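Local coordinates for Non-fluorescent flavoprotein (PDB 1FVP) that binds flavin mononucleotide carrying a covalently attached myristate, as a homodimer of the bacterial luciferase family with two such flavins per subunit, at residues 1-13 with 188-202. Numbering follows the deposited sequence.
Sequences MNKWNYGVFFVNF and AGKFDNTVDFLLCFE. With FMA (6-(3-tetradecanoic acid) flavine mononucleotide), chain D.
W4 lies between F197 and the flavin. The rim of F197 is turned toward the six-membered ring of W4 in an offset edge-to-face pair, planes 66° apart, and the flavin spreads over a face of the indole, its C4 3.4 Å above the ring plane. With CG anti to its carbonyl carbon, W4 carries the far end of the indole to the methyl of A188. The Y6 and F197 side chains run side by side and meet rim to rim, CE1 of Y6 being 3.3 Å from CD1 of F197; the Y6 hydroxyl end reaches the ligand's fatty chain, as does CD2 of L199. Flavin N3 donates to the backbone O of N2 at 2.8 Å, and side-chain OD1 of N193 accepts from ribityl hydroxyl O2B. W4, Y6 and F197 form an aromatic cluster, and N2, W4, Y6, N193 and L199 help line one flavin pocket.

Between the strands, the N-H of G7 gives a nearly straight bond (162°) to the carbonyl O of F197; apart from this pairing, N5 N donates weakly to carboxylate OD2 of D196. Farther along, F9 holds CG between its backbone N and carbonyl carbon (chi1 82°), swinging the ring across to C200, whose CB sits 3.5 Å from the ring centroid in a CH-pi contact. E202 brings its carboxylate to the edge of the F10 ring, and OE1 is hydrogen-bonded to T31.

Strands 6-11 and 195-199 are parallel neighbours in the central sheet, flanked by strands 42-48 and 126-134, consistent with the luciferase family's barrel-type fold, with helix 207-227 packing on Y6 and F201.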
ATOM      1  N   MET A   1      13.243   4.429 -16.935  1.00 49.34           N
ATOM      2  CA  MET A   1      12.696   5.587 -17.674  1.00 49.51           C
ATOM      3  C   MET A   1      12.444   5.190 -19.129  1.00 49.00           C
ATOM      4  O   MET A   1      11.919   5.914 -19.985  1.00 49.24           O
ATOM      5  CB  MET A   1      13.592   6.801 -17.477  1.00 50.88           C
ATOM      6  CG  MET A   1      13.747   7.087 -15.993  1.00 52.14           C
ATOM      7  SD  MET A   1      12.138   7.752 -15.404  1.00 53.85           S
ATOM      8  CE  MET A   1      12.321   7.480 -13.632  1.00 53.42           C
ATOM      9  N   ASN A   2      12.816   3.973 -19.408  1.00 47.87           N
ATOM     10  CA  ASN A   2      12.728   3.191 -20.638  1.00 46.59           C
ATOM     11  C   ASN A   2      12.856   1.746 -20.071  1.00 45.75           C
ATOM     12  O   ASN A   2      12.560   0.722 -20.665  1.00 45.63           O
ATOM     13  CB  ASN A   2      13.754   3.540 -21.680  1.00 47.24           C
ATOM     14  CG  ASN A   2      14.992   2.660 -21.709  1.00 47.83           C
ATOM     15  OD1 ASN A   2      15.454   2.085 -20.702  1.00 48.12           O
ATOM     16  ND2 ASN A   2      15.579   2.527 -22.906  1.00 48.17           N
ATOM     17  N   LYS A   3      13.405   1.815 -18.865  1.00 44.47           N
ATOM     18  CA  LYS A   3      13.652   0.693 -17.978  1.00 42.96           C
ATOM     19  C   LYS A   3      12.284   0.511 -17.274  1.00 41.55           C
ATOM     20  O   LYS A   3      11.823   1.500 -16.704  1.00 41.09           O
ATOM     21  CB  LYS A   3      14.649   0.959 -16.866  1.00 43.74           C
ATOM     22  CG  LYS A   3      14.530  -0.022 -15.692  1.00 44.17           C
ATOM     23  CD  LYS A   3      15.465   0.336 -14.558  1.00 44.95           C
ATOM     24  CE  LYS A   3      15.145  -0.416 -13.281  1.00 45.67           C
ATOM     25  NZ  LYS A   3      16.319  -0.377 -12.364  1.00 46.47           N
ATOM     26  N   TRP A   4      11.793  -0.690 -17.374  1.00 40.50           N
ATOM     27  CA  TRP A   4      10.516  -1.107 -16.813  1.00 39.35           C
ATOM     28  C   TRP A   4      10.692  -1.850 -15.484  1.00 39.05           C
ATOM     29  O   TRP A   4      11.291  -2.936 -15.488  1.00 39.69           O
ATOM     30  CB  TRP A   4       9.797  -2.034 -17.783  1.00 37.84           C
ATOM     31  CG  TRP A   4       9.541  -1.472 -19.126  1.00 37.77           C
ATOM     32  CD1 TRP A   4       9.908  -0.273 -19.664  1.00 37.43           C
ATOM     33  CD2 TRP A   4       8.841  -2.179 -20.174  1.00 37.84           C
ATOM     34  NE1 TRP A   4       9.492  -0.181 -20.967  1.00 37.50           N
ATOM     35  CE2 TRP A   4       8.827  -1.329 -21.303  1.00 37.67           C
ATOM     36  CE3 TRP A   4       8.226  -3.427 -20.229  1.00 37.29           C
ATOM     37  CZ2 TRP A   4       8.214  -1.700 -22.486  1.00 37.72           C
ATOM     38  CZ3 TRP A   4       7.629  -3.790 -21.410  1.00 37.68           C
ATOM     39  CH2 TRP A   4       7.613  -2.948 -22.518  1.00 37.64           C
ATOM     40  N   ASN A   5      10.149  -1.229 -14.453  1.00 37.96           N
ATOM     41  CA  ASN A   5      10.212  -1.853 -13.100  1.00 36.55           C
ATOM     42  C   ASN A   5       8.993  -2.788 -13.123  1.00 35.20           C
ATOM     43  O   ASN A   5       8.062  -2.523 -13.921  1.00 35.08           O
ATOM     44  CB  ASN A   5      10.313  -0.770 -12.050  1.00 37.47           C
ATOM     45  CG  ASN A   5      10.838  -1.172 -10.691  1.00 38.41           C
ATOM     46  OD1 ASN A   5      10.119  -1.044  -9.673  1.00 38.94           O
ATOM     47  ND2 ASN A   5      12.080  -1.659 -10.585  1.00 38.46           N
ATOM     48  N   TYR A   6       9.018  -3.833 -12.327  1.00 33.42           N
ATOM     49  CA  TYR A   6       7.936  -4.815 -12.223  1.00 31.15           C
ATOM     50  C   TYR A   6       7.576  -5.066 -10.762  1.00 29.40           C
ATOM     51  O   TYR A   6       8.462  -5.202  -9.908  1.00 28.62           O
ATOM     52  CB  TYR A   6       8.336  -6.146 -12.872  1.00 31.99           C
ATOM     53  CG  TYR A   6       8.600  -6.030 -14.347  1.00 32.87           C
ATOM     54  CD1 TYR A   6       7.539  -5.979 -15.257  1.00 33.83           C
ATOM     55  CD2 TYR A   6       9.894  -5.973 -14.839  1.00 33.41           C
ATOM     56  CE1 TYR A   6       7.766  -5.879 -16.629  1.00 34.24           C
ATOM     57  CE2 TYR A   6      10.142  -5.859 -16.207  1.00 34.18           C
ATOM     58  CZ  TYR A   6       9.075  -5.815 -17.094  1.00 34.45           C
ATOM     59  OH  TYR A   6       9.353  -5.713 -18.424  1.00 35.43           O
ATOM     60  N   GLY A   7       6.282  -5.134 -10.537  1.00 28.03           N
ATOM     61  CA  GLY A   7       5.718  -5.366  -9.187  1.00 26.62           C
ATOM     62  C   GLY A   7       4.696  -6.492  -9.295  1.00 25.58           C
ATOM     63  O   GLY A   7       4.482  -6.968 -10.418  1.00 26.11           O
ATOM     64  N   VAL A   8       4.119  -6.894  -8.187  1.00 24.21           N
ATOM     65  CA  VAL A   8       3.114  -7.976  -8.151  1.00 22.68           C
ATOM     66  C   VAL A   8       1.920  -7.451  -7.348  1.00 22.46           C
ATOM     67  O   VAL A   8       2.123  -6.565  -6.495  1.00 22.63           O
ATOM     68  CB  VAL A   8       3.746  -9.237  -7.536  1.00 21.72           C
ATOM     69  CG1 VAL A   8       2.718 -10.237  -7.037  1.00 20.85           C
ATOM     70  CG2 VAL A   8       4.744  -9.912  -8.450  1.00 20.77           C
ATOM     71  N   PHE A   9       0.745  -7.996  -7.599  1.00 21.52           N
ATOM     72  CA  PHE A   9      -0.459  -7.578  -6.858  1.00 20.49           C
ATOM     73  C   PHE A   9      -1.341  -8.822  -6.653  1.00 21.04           C
ATOM     74  O   PHE A   9      -1.185  -9.804  -7.382  1.00 21.15           O
ATOM     75  CB  PHE A   9      -1.215  -6.472  -7.539  1.00 18.88           C
ATOM     76  CG  PHE A   9      -2.156  -6.863  -8.638  1.00 17.35           C
ATOM     77  CD1 PHE A   9      -3.487  -7.171  -8.351  1.00 16.45           C
ATOM     78  CD2 PHE A   9      -1.707  -6.916  -9.955  1.00 16.86           C
ATOM     79  CE1 PHE A   9      -4.356  -7.523  -9.364  1.00 15.89           C
ATOM     80  CE2 PHE A   9      -2.571  -7.272 -10.998  1.00 16.11           C
ATOM     81  CZ  PHE A   9      -3.893  -7.580 -10.675  1.00 15.52           C
ATOM     82  N   PHE A  10      -2.239  -8.684  -5.711  1.00 21.27           N
ATOM     83  CA  PHE A  10      -3.197  -9.707  -5.304  1.00 21.67           C
ATOM     84  C   PHE A  10      -4.576  -9.062  -5.070  1.00 22.96           C
ATOM     85  O   PHE A  10      -4.602  -7.947  -4.514  1.00 23.26           O
ATOM     86  CB  PHE A  10      -2.791 -10.362  -3.989  1.00 19.76           C
ATOM     87  CG  PHE A  10      -1.397 -10.813  -3.780  1.00 19.01           C
ATOM     88  CD1 PHE A  10      -0.434  -9.959  -3.277  1.00 18.79           C
ATOM     89  CD2 PHE A  10      -1.034 -12.130  -4.062  1.00 19.20           C
ATOM     90  CE1 PHE A  10       0.864 -10.398  -3.068  1.00 19.42           C
ATOM     91  CE2 PHE A  10       0.263 -12.605  -3.879  1.00 18.62           C
ATOM     92  CZ  PHE A  10       1.215 -11.719  -3.366  1.00 19.16           C
ATOM     93  N   VAL A  11      -5.656  -9.750  -5.425  1.00 23.79           N
ATOM     94  CA  VAL A  11      -6.952  -9.097  -5.106  1.00 25.91           C
ATOM     95  C   VAL A  11      -7.110  -9.461  -3.634  1.00 28.01           C
ATOM     96  O   VAL A  11      -6.200 -10.107  -3.078  1.00 29.01           O
ATOM     97  CB  VAL A  11      -8.045  -9.484  -6.068  1.00 25.68           C
ATOM     98  CG1 VAL A  11      -7.694  -9.155  -7.522  1.00 25.78           C
ATOM     99  CG2 VAL A  11      -8.410 -10.945  -5.922  1.00 26.58           C
ATOM    100  N   ASN A  12      -8.166  -9.072  -3.001  1.00 30.26           N
ATOM    101  CA  ASN A  12      -8.392  -9.378  -1.571  1.00 32.43           C
ATOM    102  C   ASN A  12      -9.870  -9.774  -1.562  1.00 34.62           C
ATOM    103  O   ASN A  12     -10.770  -8.920  -1.550  1.00 34.72           O
ATOM    104  CB  ASN A  12      -7.999  -8.230  -0.689  1.00 32.91           C
ATOM    105  CG  ASN A  12      -8.335  -8.345   0.781  1.00 33.64           C
ATOM    106  OD1 ASN A  12      -8.533  -9.442   1.336  1.00 33.64           O
ATOM    107  ND2 ASN A  12      -8.400  -7.182   1.445  1.00 33.42           N
ATOM    108  N   PHE A  13     -10.006 -11.089  -1.613  1.00 36.88           N
ATOM    109  CA  PHE A  13     -11.380 -11.635  -1.639  1.00 39.39           C
ATOM    110  C   PHE A  13     -11.472 -13.033  -1.066  1.00 40.64           C
ATOM    111  O   PHE A  13     -10.464 -13.765  -0.972  1.00 41.34           O
ATOM    112  CB  PHE A  13     -11.809 -11.547  -3.106  1.00 41.27           C
ATOM    113  CG  PHE A  13     -13.247 -11.142  -3.188  1.00 43.23           C
ATOM    114  CD1 PHE A  13     -14.232 -12.049  -2.797  1.00 44.15           C
ATOM    115  CD2 PHE A  13     -13.583  -9.873  -3.639  1.00 43.74           C
ATOM    116  CE1 PHE A  13     -15.571 -11.697  -2.851  1.00 45.03           C
ATOM    117  CE2 PHE A  13     -14.926  -9.498  -3.711  1.00 44.36           C
ATOM    118  CZ  PHE A  13     -15.907 -10.417  -3.307  1.00 45.09           C
ATOM    119  N   ALA A 188       2.101  -2.311 -24.031  1.00 29.54           N
ATOM    120  CA  ALA A 188       2.866  -1.208 -23.411  1.00 28.58           C
ATOM    121  C   ALA A 188       2.638  -0.036 -24.386  1.00 28.31           C
ATOM    122  O   ALA A 188       2.193   1.039 -23.987  1.00 28.19           O
ATOM    123  CB  ALA A 188       4.324  -1.522 -23.222  1.00 28.34           C
ATOM    124  N   GLY A 189       2.883  -0.376 -25.638  1.00 27.91           N
ATOM    125  CA  GLY A 189       2.768   0.454 -26.816  1.00 27.22           C
ATOM    126  C   GLY A 189       1.509   1.297 -26.894  1.00 27.08           C
ATOM    127  O   GLY A 189       1.608   2.540 -27.050  1.00 27.54           O
ATOM    128  N   LYS A 190       0.351   0.661 -26.780  1.00 26.26           N
ATOM    129  CA  LYS A 190      -0.927   1.366 -26.860  1.00 25.61           C
ATOM    130  C   LYS A 190      -1.052   2.405 -25.743  1.00 25.19           C
ATOM    131  O   LYS A 190      -2.025   3.158 -25.729  1.00 24.60           O
ATOM    132  CB  LYS A 190      -2.143   0.468 -26.797  1.00 26.61           C
ATOM    133  CG  LYS A 190      -2.121  -0.956 -27.268  1.00 26.62           C
ATOM    134  CD  LYS A 190      -2.214  -1.126 -28.771  1.00 26.89           C
ATOM    135  CE  LYS A 190      -0.816  -1.342 -29.343  1.00 27.77           C
ATOM    136  NZ  LYS A 190      -0.843  -1.228 -30.831  1.00 28.75           N
ATOM    137  N   PHE A 191      -0.134   2.395 -24.818  1.00 25.30           N
ATOM    138  CA  PHE A 191       0.003   3.255 -23.645  1.00 24.82           C
ATOM    139  C   PHE A 191       1.268   4.105 -23.842  1.00 25.85           C
ATOM    140  O   PHE A 191       2.045   4.378 -22.902  1.00 26.33           O
ATOM    141  CB  PHE A 191       0.085   2.470 -22.323  1.00 22.33           C
ATOM    142  CG  PHE A 191      -1.254   2.064 -21.788  1.00 20.80           C
ATOM    143  CD1 PHE A 191      -2.042   2.978 -21.113  1.00 20.54           C
ATOM    144  CD2 PHE A 191      -1.749   0.784 -21.984  1.00 20.30           C
ATOM    145  CE1 PHE A 191      -3.300   2.657 -20.630  1.00 19.96           C
ATOM    146  CE2 PHE A 191      -3.007   0.428 -21.509  1.00 20.11           C
ATOM    147  CZ  PHE A 191      -3.783   1.378 -20.825  1.00 19.85           C
ATOM    148  N   ASP A 192       1.486   4.481 -25.089  1.00 26.42           N
ATOM    149  CA  ASP A 192       2.653   5.281 -25.480  1.00 27.33           C
ATOM    150  C   ASP A 192       3.894   4.731 -24.758  1.00 26.96           C
ATOM    151  O   ASP A 192       4.874   5.493 -24.591  1.00 27.47           O
ATOM    152  CB  ASP A 192       2.511   6.775 -25.226  1.00 29.15           C
ATOM    153  CG  ASP A 192       1.169   7.405 -25.491  1.00 30.84           C
ATOM    154  OD1 ASP A 192       0.753   7.640 -26.643  1.00 31.12           O
ATOM    155  OD2 ASP A 192       0.517   7.687 -24.450  1.00 32.23           O
ATOM    156  N   ASN A 193       3.850   3.479 -24.374  1.00 26.14           N
ATOM    157  CA  ASN A 193       5.004   2.883 -23.678  1.00 25.90           C
ATOM    158  C   ASN A 193       5.325   3.620 -22.379  1.00 25.36           C
ATOM    159  O   ASN A 193       6.521   3.740 -22.052  1.00 25.01           O
ATOM    160  CB  ASN A 193       6.180   2.864 -24.655  1.00 26.66           C
ATOM    161  CG  ASN A 193       6.464   1.492 -25.224  1.00 27.66           C
ATOM    162  OD1 ASN A 193       7.649   1.204 -25.457  1.00 28.29           O
ATOM    163  ND2 ASN A 193       5.464   0.644 -25.433  1.00 27.39           N
ATOM    164  N   THR A 194       4.299   4.058 -21.671  1.00 24.86           N
ATOM    165  CA  THR A 194       4.463   4.789 -20.412  1.00 24.48           C
ATOM    166  C   THR A 194       3.981   4.056 -19.170  1.00 24.62           C
ATOM    167  O   THR A 194       3.561   4.758 -18.184  1.00 25.79           O
ATOM    168  CB  THR A 194       3.750   6.205 -20.503  1.00 24.35           C
ATOM    169  OG1 THR A 194       2.299   6.034 -20.416  1.00 23.58           O
ATOM    170  CG2 THR A 194       4.153   6.960 -21.775  1.00 25.11           C
ATOM    171  N   VAL A 195       4.029   2.718 -19.158  1.00 22.79           N
ATOM    172  CA  VAL A 195       3.526   2.043 -17.944  1.00 20.55           C
ATOM    173  C   VAL A 195       4.509   0.984 -17.460  1.00 20.13           C
ATOM    174  O   VAL A 195       5.302   0.520 -18.271  1.00 20.55           O
ATOM    175  CB  VAL A 195       2.168   1.395 -18.246  1.00 19.74           C
ATOM    176  CG1 VAL A 195       1.027   2.359 -18.439  1.00 19.63           C
ATOM    177  CG2 VAL A 195       2.354   0.449 -19.426  1.00 19.75           C
ATOM    178  N   ASP A 196       4.356   0.690 -16.204  1.00 19.27           N
ATOM    179  CA  ASP A 196       5.012  -0.265 -15.328  1.00 18.20           C
ATOM    180  C   ASP A 196       3.888  -1.234 -14.925  1.00 17.86           C
ATOM    181  O   ASP A 196       2.730  -0.760 -14.897  1.00 17.61           O
ATOM    182  CB  ASP A 196       5.684   0.420 -14.157  1.00 18.76           C
ATOM    183  CG  ASP A 196       7.177   0.565 -14.413  1.00 20.27           C
ATOM    184  OD1 ASP A 196       7.606   0.486 -15.580  1.00 20.24           O
ATOM    185  OD2 ASP A 196       7.888   0.761 -13.397  1.00 20.81           O
ATOM    186  N   PHE A 197       4.221  -2.493 -14.652  1.00 17.47           N
ATOM    187  CA  PHE A 197       3.168  -3.474 -14.348  1.00 16.14           C
ATOM    188  C   PHE A 197       3.161  -4.163 -12.992  1.00 16.26           C
ATOM    189  O   PHE A 197       4.115  -4.587 -12.356  1.00 16.18           O
ATOM    190  CB  PHE A 197       3.085  -4.534 -15.445  1.00 13.90           C
ATOM    191  CG  PHE A 197       3.584  -4.148 -16.787  1.00 12.74           C
ATOM    192  CD1 PHE A 197       4.953  -4.181 -17.045  1.00 12.49           C
ATOM    193  CD2 PHE A 197       2.696  -3.751 -17.786  1.00 13.01           C
ATOM    194  CE1 PHE A 197       5.448  -3.817 -18.300  1.00 12.36           C
ATOM    195  CE2 PHE A 197       3.165  -3.380 -19.054  1.00 12.29           C
ATOM    196  CZ  PHE A 197       4.553  -3.424 -19.287  1.00 12.18           C
ATOM    197  N   LEU A 198       1.925  -4.274 -12.551  1.00 16.35           N
ATOM    198  CA  LEU A 198       1.508  -4.917 -11.310  1.00 17.53           C
ATOM    199  C   LEU A 198       0.685  -6.070 -11.917  1.00 18.58           C
ATOM    200  O   LEU A 198      -0.440  -5.725 -12.347  1.00 19.80           O
ATOM    201  CB  LEU A 198       0.678  -3.927 -10.520  1.00 17.30           C
ATOM    202  CG  LEU A 198       1.348  -2.849  -9.716  1.00 17.59           C
ATOM    203  CD1 LEU A 198       0.449  -2.425  -8.551  1.00 17.60           C
ATOM    204  CD2 LEU A 198       2.679  -3.386  -9.186  1.00 18.67           C
ATOM    205  N   LEU A 199       1.264  -7.243 -11.961  1.00 18.16           N
ATOM    206  CA  LEU A 199       0.617  -8.392 -12.588  1.00 17.57           C
ATOM    207  C   LEU A 199       0.309  -9.519 -11.633  1.00 18.18           C
ATOM    208  O   LEU A 199       1.253 -10.131 -11.114  1.00 18.88           O
ATOM    209  CB  LEU A 199       1.540  -8.778 -13.767  1.00 16.55           C
ATOM    210  CG  LEU A 199       3.026  -8.511 -13.666  1.00 15.70           C
ATOM    211  CD1 LEU A 199       3.654  -9.157 -12.437  1.00 15.22           C
ATOM    212  CD2 LEU A 199       3.740  -9.052 -14.896  1.00 15.55           C
ATOM    213  N   CYS A 200      -0.957  -9.820 -11.446  1.00 18.60           N
ATOM    214  CA  CYS A 200      -1.469 -10.881 -10.575  1.00 18.79           C
ATOM    215  C   CYS A 200      -1.289 -12.259 -11.191  1.00 18.78           C
ATOM    216  O   CYS A 200      -1.966 -12.476 -12.218  1.00 20.03           O
ATOM    217  CB  CYS A 200      -2.986 -10.700 -10.369  1.00 19.01           C
ATOM    218  SG  CYS A 200      -3.702 -11.875  -9.179  1.00 20.70           S
ATOM    219  N   PHE A 201      -0.502 -13.142 -10.625  1.00 18.42           N
ATOM    220  CA  PHE A 201      -0.352 -14.491 -11.220  1.00 17.37           C
ATOM    221  C   PHE A 201      -1.172 -15.465 -10.370  1.00 17.17           C
ATOM    222  O   PHE A 201      -0.748 -16.624 -10.232  1.00 17.28           O
ATOM    223  CB  PHE A 201       1.075 -14.957 -11.248  1.00 17.62           C
ATOM    224  CG  PHE A 201       2.191 -14.243 -11.907  1.00 17.80           C
ATOM    225  CD1 PHE A 201       2.330 -14.285 -13.291  1.00 18.16           C
ATOM    226  CD2 PHE A 201       3.155 -13.566 -11.159  1.00 17.79           C
ATOM    227  CE1 PHE A 201       3.364 -13.633 -13.942  1.00 18.46           C
ATOM    228  CE2 PHE A 201       4.213 -12.904 -11.771  1.00 17.75           C
ATOM    229  CZ  PHE A 201       4.304 -12.947 -13.171  1.00 18.52           C
ATOM    230  N   GLU A 202      -2.264 -15.025  -9.801  1.00 17.18           N
ATOM    231  CA  GLU A 202      -3.061 -15.864  -8.911  1.00 16.95           C
ATOM    232  C   GLU A 202      -4.201 -16.606  -9.554  1.00 17.25           C
ATOM    233  O   GLU A 202      -5.009 -17.175  -8.778  1.00 17.99           O
ATOM    234  CB  GLU A 202      -3.707 -15.089  -7.761  1.00 17.33           C
ATOM    235  CG  GLU A 202      -2.962 -14.405  -6.650  1.00 16.76           C
ATOM    236  CD  GLU A 202      -1.744 -15.119  -6.148  1.00 16.74           C
ATOM    237  OE1 GLU A 202      -0.635 -15.050  -6.649  1.00 16.70           O
ATOM    238  OE2 GLU A 202      -2.013 -15.790  -5.133  1.00 17.13           O
TER
HETATM  239  N1  FMA D 233      11.028  -1.394 -24.624  1.00 60.48           N
HETATM  240  C2  FMA D 233      11.556  -0.724 -23.599  1.00 60.72           C
HETATM  241  O2  FMA D 233      11.800   0.421 -23.518  1.00 61.31           O
HETATM  242  N3  FMA D 233      11.896  -1.447 -22.382  1.00 60.32           N
HETATM  243  C4  FMA D 233      11.689  -2.775 -22.282  1.00 60.08           C
HETATM  244  O4  FMA D 233      11.994  -3.335 -21.251  1.00 60.17           O
HETATM  245  C4A FMA D 233      11.126  -3.474 -23.395  1.00 59.98           C
HETATM  246  N5  FMA D 233      10.887  -4.761 -23.405  1.00 59.61           N
HETATM  247  C5A FMA D 233      10.366  -5.472 -24.417  1.00 59.09           C
HETATM  248  C6  FMA D 233      10.144  -6.844 -24.336  1.00 58.14           C
HETATM  249  C7  FMA D 233       9.605  -7.481 -25.426  1.00 58.58           C
HETATM  250  C7M FMA D 233       9.301  -9.020 -25.453  1.00 58.82           C
HETATM  251  C8  FMA D 233       9.279  -6.767 -26.637  1.00 58.87           C
HETATM  252  C8M FMA D 233       8.694  -7.418 -27.848  1.00 58.53           C
HETATM  253  C9  FMA D 233       9.516  -5.409 -26.683  1.00 59.24           C
HETATM  254  C9A FMA D 233      10.038  -4.717 -25.631  1.00 59.43           C
HETATM  255  N10 FMA D 233      10.292  -3.351 -25.613  1.00 59.88           N
HETATM  256  C10 FMA D 233      10.816  -2.661 -24.601  1.00 60.07           C
HETATM  257  C1B FMA D 233       9.964  -2.514 -26.851  1.00 60.34           C
HETATM  258  C2B FMA D 233       9.619  -0.992 -26.549  1.00 61.21           C
HETATM  259  O2B FMA D 233       8.395  -0.844 -27.245  1.00 61.05           O
HETATM  260  C3B FMA D 233      10.732  -0.113 -27.071  1.00 62.19           C
HETATM  261  O3' FMA D 233      11.922  -0.824 -27.203  1.00 62.26           O
HETATM  262  C4B FMA D 233      11.009   1.156 -26.257  1.00 63.13           C
HETATM  263  O4' FMA D 233       9.798   1.988 -26.158  1.00 62.91           O
HETATM  264  C5B FMA D 233      12.116   2.010 -26.937  1.00 64.30           C
HETATM  265  O5' FMA D 233      11.477   3.393 -27.215  1.00 65.69           O
HETATM  266  P   FMA D 233      11.462   4.210 -28.568  1.00 66.69           P
HETATM  267  O1P FMA D 233      12.987   4.557 -28.692  1.00 66.42           O
HETATM  268  O2P FMA D 233      11.005   3.321 -29.618  1.00 66.35           O
HETATM  269  O3P FMA D 233      10.552   5.240 -28.432  1.00 66.81           O
HETATM  270  C1' FMA D 233      12.465  -8.840 -22.316  0.92 56.81           C
HETATM  271  O1' FMA D 233      12.000  -9.802 -23.039  0.84 56.91           O
HETATM  272  O2' FMA D 233      13.580  -8.965 -21.800  0.69 56.83           O
HETATM  273  C2' FMA D 233      11.969  -7.502 -22.754  0.94 56.80           C
HETATM  274  C3' FMA D 233      10.467  -7.518 -23.067  0.98 56.83           C
HETATM  275  C4' FMA D 233       9.731  -7.041 -21.852  1.00 55.71           C
HETATM  276  C5' FMA D 233       9.186  -8.037 -20.857  1.00 54.27           C
HETATM  277  C6' FMA D 233       7.777  -7.731 -20.413  1.00 52.90           C
HETATM  278  C7' FMA D 233       7.471  -8.269 -19.022  1.00 51.63           C
HETATM  279  C8' FMA D 233       6.398  -9.268 -18.925  1.00 50.39           C
HETATM  280  C9' FMA D 233       4.972  -8.823 -18.646  1.00 49.40           C
HETATM  281  C11 FMA D 233       3.948  -9.877 -18.935  1.00 48.72           C
HETATM  282  C12 FMA D 233       4.174 -11.315 -18.648  1.00 48.26           C
HETATM  283  C13 FMA D 233       3.068 -12.298 -18.845  1.00 47.59           C
HETATM  284  C14 FMA D 233       3.345 -13.721 -18.481  1.00 47.07           C
HETATM  285  C15 FMA D 233       4.683 -14.242 -18.924  1.00 46.97           C